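Local coordinates for acetyl-CoA acetyltransferase (Elizabethkingia anophelis NUHP1, PDB 6BN2), which probably catalyses the reversible condensation of two acetyl-CoA molecules to acetoacetyl-CoA, as a member of the thiolase family, at residues S24-T35 and G122-P130. Residues are numbered along the deposited sequence; the frame is centred on the assembly and turned at random. Where two conformers were deposited one is given.
Sequences SFMGSLSGVPAT and GMENMSQVP
Asn125, Ser127 and Gln128 hold segment 24-35 mainly by bonds to its backbone. Asn125 ND2 gives hydrogen bonds to Leu29 O (3.0 Å) and Val32 O (2.7 Å). Its CG is anti to the backbone N (chi1 -173°), which directs the amide toward the carbonyls of Leu29 and Val32. Leu29 O also accepts from Val32 N, the closing bond of a type I turn, and the two donors reach it from opposite faces of the carbonyl plane. The extended side chain of Gln128 reaches Ser30 and crosses Pro33. Gln128 NE2 donates to Ser30 O (2.9 Å), which lies near the plane of the amide. Gln128 OE1 is 3.4 Å from Pro33 CA and accepts from a water that also binds Ala34 N, in the first turn of helix 34-48. Ser127 OG receives Met26 N (2.8 Å, 152° at the hydrogen) and also bonds Asp259 of the neighbouring strand 258-268.

In the N-terminal thiolase domain, segment 24-35 links strand 12-24 to helix 34-48 and includes the first residues of that helix. Segment 122-130 takes in the last part of strand 117-125, in the same mixed sheet, and the chain after it. Met126 in this segment lies about 6 Å, between side chains, from His356, a predicted proton acceptor of the active site.

The other contacts are packing. Ser30 CB meets Ser127 CB. Ala34 CB sits over the Glu124-Asn125 peptide, 3.5 Å from Asn125 N. The extended side chain of Met123 runs beside Ala34 O toward Thr35. Phe25 turns the CE2 edge of its ring to Met126 O (3.5 Å), while Arg136 of the second subunit also packs against Phe25.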
# COMPACT_ATOMS: atom_id res chain seq x y z
N SER A 24 -21.86 11.25 0.60
CA SER A 24 -22.05 11.11 2.03
C SER A 24 -22.11 9.64 2.41
O SER A 24 -22.34 8.77 1.57
CB SER A 24 -23.35 11.81 2.48
OG SER A 24 -23.28 13.21 2.26
N PHE A 25 -21.91 9.37 3.70
CA PHE A 25 -21.93 8.00 4.21
C PHE A 25 -23.30 7.39 3.94
O PHE A 25 -24.33 7.97 4.31
CB PHE A 25 -21.62 8.02 5.70
CG PHE A 25 -21.34 6.66 6.30
CD1 PHE A 25 -22.07 6.20 7.39
CD2 PHE A 25 -20.33 5.85 5.79
CE1 PHE A 25 -21.79 4.96 7.95
CE2 PHE A 25 -20.06 4.61 6.35
CZ PHE A 25 -20.80 4.17 7.43
N MET A 26 -23.30 6.19 3.32
CA MET A 26 -24.52 5.51 2.87
C MET A 26 -25.33 6.36 1.90
O MET A 26 -26.55 6.16 1.75
CB MET A 26 -25.39 5.07 4.05
CG MET A 26 -24.61 4.41 5.17
SD MET A 26 -23.74 2.92 4.68
CE MET A 26 -25.09 1.87 4.19
N GLY A 27 -24.67 7.29 1.21
CA GLY A 27 -25.31 8.26 0.33
C GLY A 27 -25.21 7.89 -1.13
O GLY A 27 -25.30 6.71 -1.50
N SER A 28 -25.00 8.91 -1.97
CA SER A 28 -25.22 8.78 -3.41
C SER A 28 -24.24 7.81 -4.06
O SER A 28 -24.56 7.24 -5.11
CB SER A 28 -25.13 10.14 -4.09
OG SER A 28 -26.25 10.94 -3.76
N LEU A 29 -23.04 7.65 -3.50
CA LEU A 29 -22.04 6.75 -4.06
C LEU A 29 -21.92 5.45 -3.28
O LEU A 29 -21.01 4.67 -3.55
CB LEU A 29 -20.67 7.43 -4.11
CG LEU A 29 -20.64 8.64 -5.05
CD1 LEU A 29 -19.26 9.31 -5.01
CD2 LEU A 29 -21.05 8.26 -6.50
N SER A 30 -22.85 5.18 -2.36
CA SER A 30 -22.66 4.02 -1.50
C SER A 30 -22.74 2.71 -2.27
O SER A 30 -22.24 1.69 -1.78
CB SER A 30 -23.69 4.04 -0.37
OG SER A 30 -25.00 3.98 -0.87
N GLY A 31 -23.35 2.71 -3.45
CA GLY A 31 -23.40 1.53 -4.30
C GLY A 31 -22.34 1.45 -5.37
O GLY A 31 -22.40 0.54 -6.21
N VAL A 32 -21.37 2.36 -5.38
CA VAL A 32 -20.31 2.41 -6.38
C VAL A 32 -19.00 2.04 -5.68
O VAL A 32 -18.48 2.85 -4.90
CB VAL A 32 -20.22 3.79 -7.05
CG1 VAL A 32 -19.15 3.79 -8.12
CG2 VAL A 32 -21.60 4.19 -7.62
N PRO A 33 -18.45 0.86 -5.92
CA PRO A 33 -17.26 0.42 -5.16
C PRO A 33 -16.09 1.37 -5.29
O PRO A 33 -15.93 2.06 -6.30
CB PRO A 33 -16.92 -0.94 -5.78
CG PRO A 33 -18.19 -1.43 -6.40
CD PRO A 33 -18.90 -0.16 -6.88
N ALA A 34 -15.24 1.39 -4.25
CA ALA A 34 -14.06 2.24 -4.26
C ALA A 34 -13.26 2.09 -5.55
O ALA A 34 -12.78 3.08 -6.12
CB ALA A 34 -13.17 1.90 -3.06
N THR A 35 -13.07 0.85 -6.02
CA THR A 35 -12.25 0.63 -7.22
C THR A 35 -12.89 1.25 -8.45
O THR A 35 -12.17 1.71 -9.35
CB THR A 35 -12.00 -0.86 -7.44
OG1 THR A 35 -13.25 -1.56 -7.49
CG2 THR A 35 -11.11 -1.45 -6.32
N GLY A 122 -6.02 8.26 -5.18
CA GLY A 122 -6.55 7.54 -4.04
C GLY A 122 -8.03 7.33 -4.20
O GLY A 122 -8.69 7.99 -5.02
N MET A 123 -8.56 6.42 -3.39
CA MET A 123 -9.94 6.00 -3.53
C MET A 123 -10.42 5.42 -2.21
O MET A 123 -9.64 4.78 -1.49
CB MET A 123 -10.08 4.97 -4.66
CG MET A 123 -9.28 3.67 -4.42
SD MET A 123 -9.09 2.72 -5.94
CE MET A 123 -7.96 1.40 -5.38
N GLU A 124 -11.70 5.61 -1.92
CA GLU A 124 -12.26 5.02 -0.71
C GLU A 124 -13.77 4.96 -0.86
O GLU A 124 -14.39 5.93 -1.31
CB GLU A 124 -11.90 5.83 0.55
CG GLU A 124 -11.83 4.96 1.81
CD GLU A 124 -10.53 4.16 1.88
OE1 GLU A 124 -9.45 4.79 1.97
OE2 GLU A 124 -10.59 2.92 1.81
N ASN A 125 -14.35 3.84 -0.46
CA ASN A 125 -15.80 3.80 -0.27
C ASN A 125 -16.02 3.35 1.17
O ASN A 125 -15.96 2.16 1.48
CB ASN A 125 -16.49 2.89 -1.27
CG ASN A 125 -17.99 3.01 -1.17
OD1 ASN A 125 -18.53 2.89 -0.07
ND2 ASN A 125 -18.67 3.32 -2.28
N MET A 126 -16.22 4.32 2.05
CA MET A 126 -16.38 4.00 3.46
C MET A 126 -17.72 3.33 3.71
O MET A 126 -17.82 2.49 4.62
CB MET A 126 -16.18 5.27 4.27
CG MET A 126 -14.77 5.81 4.02
SD MET A 126 -14.29 7.28 4.97
CE MET A 126 -14.07 6.60 6.63
N SER A 127 -18.73 3.62 2.87
CA SER A 127 -20.04 2.97 3.00
C SER A 127 -19.95 1.46 2.84
O SER A 127 -20.77 0.72 3.40
CB SER A 127 -21.00 3.52 1.94
OG SER A 127 -21.17 4.92 2.05
N GLN A 128 -19.00 0.97 2.05
CA GLN A 128 -18.91 -0.45 1.72
C GLN A 128 -17.91 -1.21 2.58
O GLN A 128 -17.68 -2.41 2.33
CB GLN A 128 -18.58 -0.63 0.23
CG GLN A 128 -19.76 -0.24 -0.70
CD GLN A 128 -19.54 -0.67 -2.15
OE1 GLN A 128 -18.52 -1.28 -2.48
NE2 GLN A 128 -20.49 -0.33 -3.02
N VAL A 129 -17.34 -0.59 3.60
CA VAL A 129 -16.35 -1.32 4.41
C VAL A 129 -17.07 -2.38 5.23
O VAL A 129 -18.10 -2.08 5.84
CB VAL A 129 -15.59 -0.35 5.33
CG1 VAL A 129 -14.62 -1.12 6.25
CG2 VAL A 129 -14.81 0.65 4.47
N PRO A 130 -16.61 -3.62 5.23
CA PRO A 130 -17.36 -4.67 5.93
C PRO A 130 -17.12 -4.65 7.44
O PRO A 130 -16.30 -3.91 7.96
CB PRO A 130 -16.83 -5.98 5.31
CG PRO A 130 -15.54 -5.64 4.69
CD PRO A 130 -15.48 -4.15 4.45
O HOH W 1 -21.39 -2.28 -5.19
O HOH W 2 -15.66 -0.61 -2.17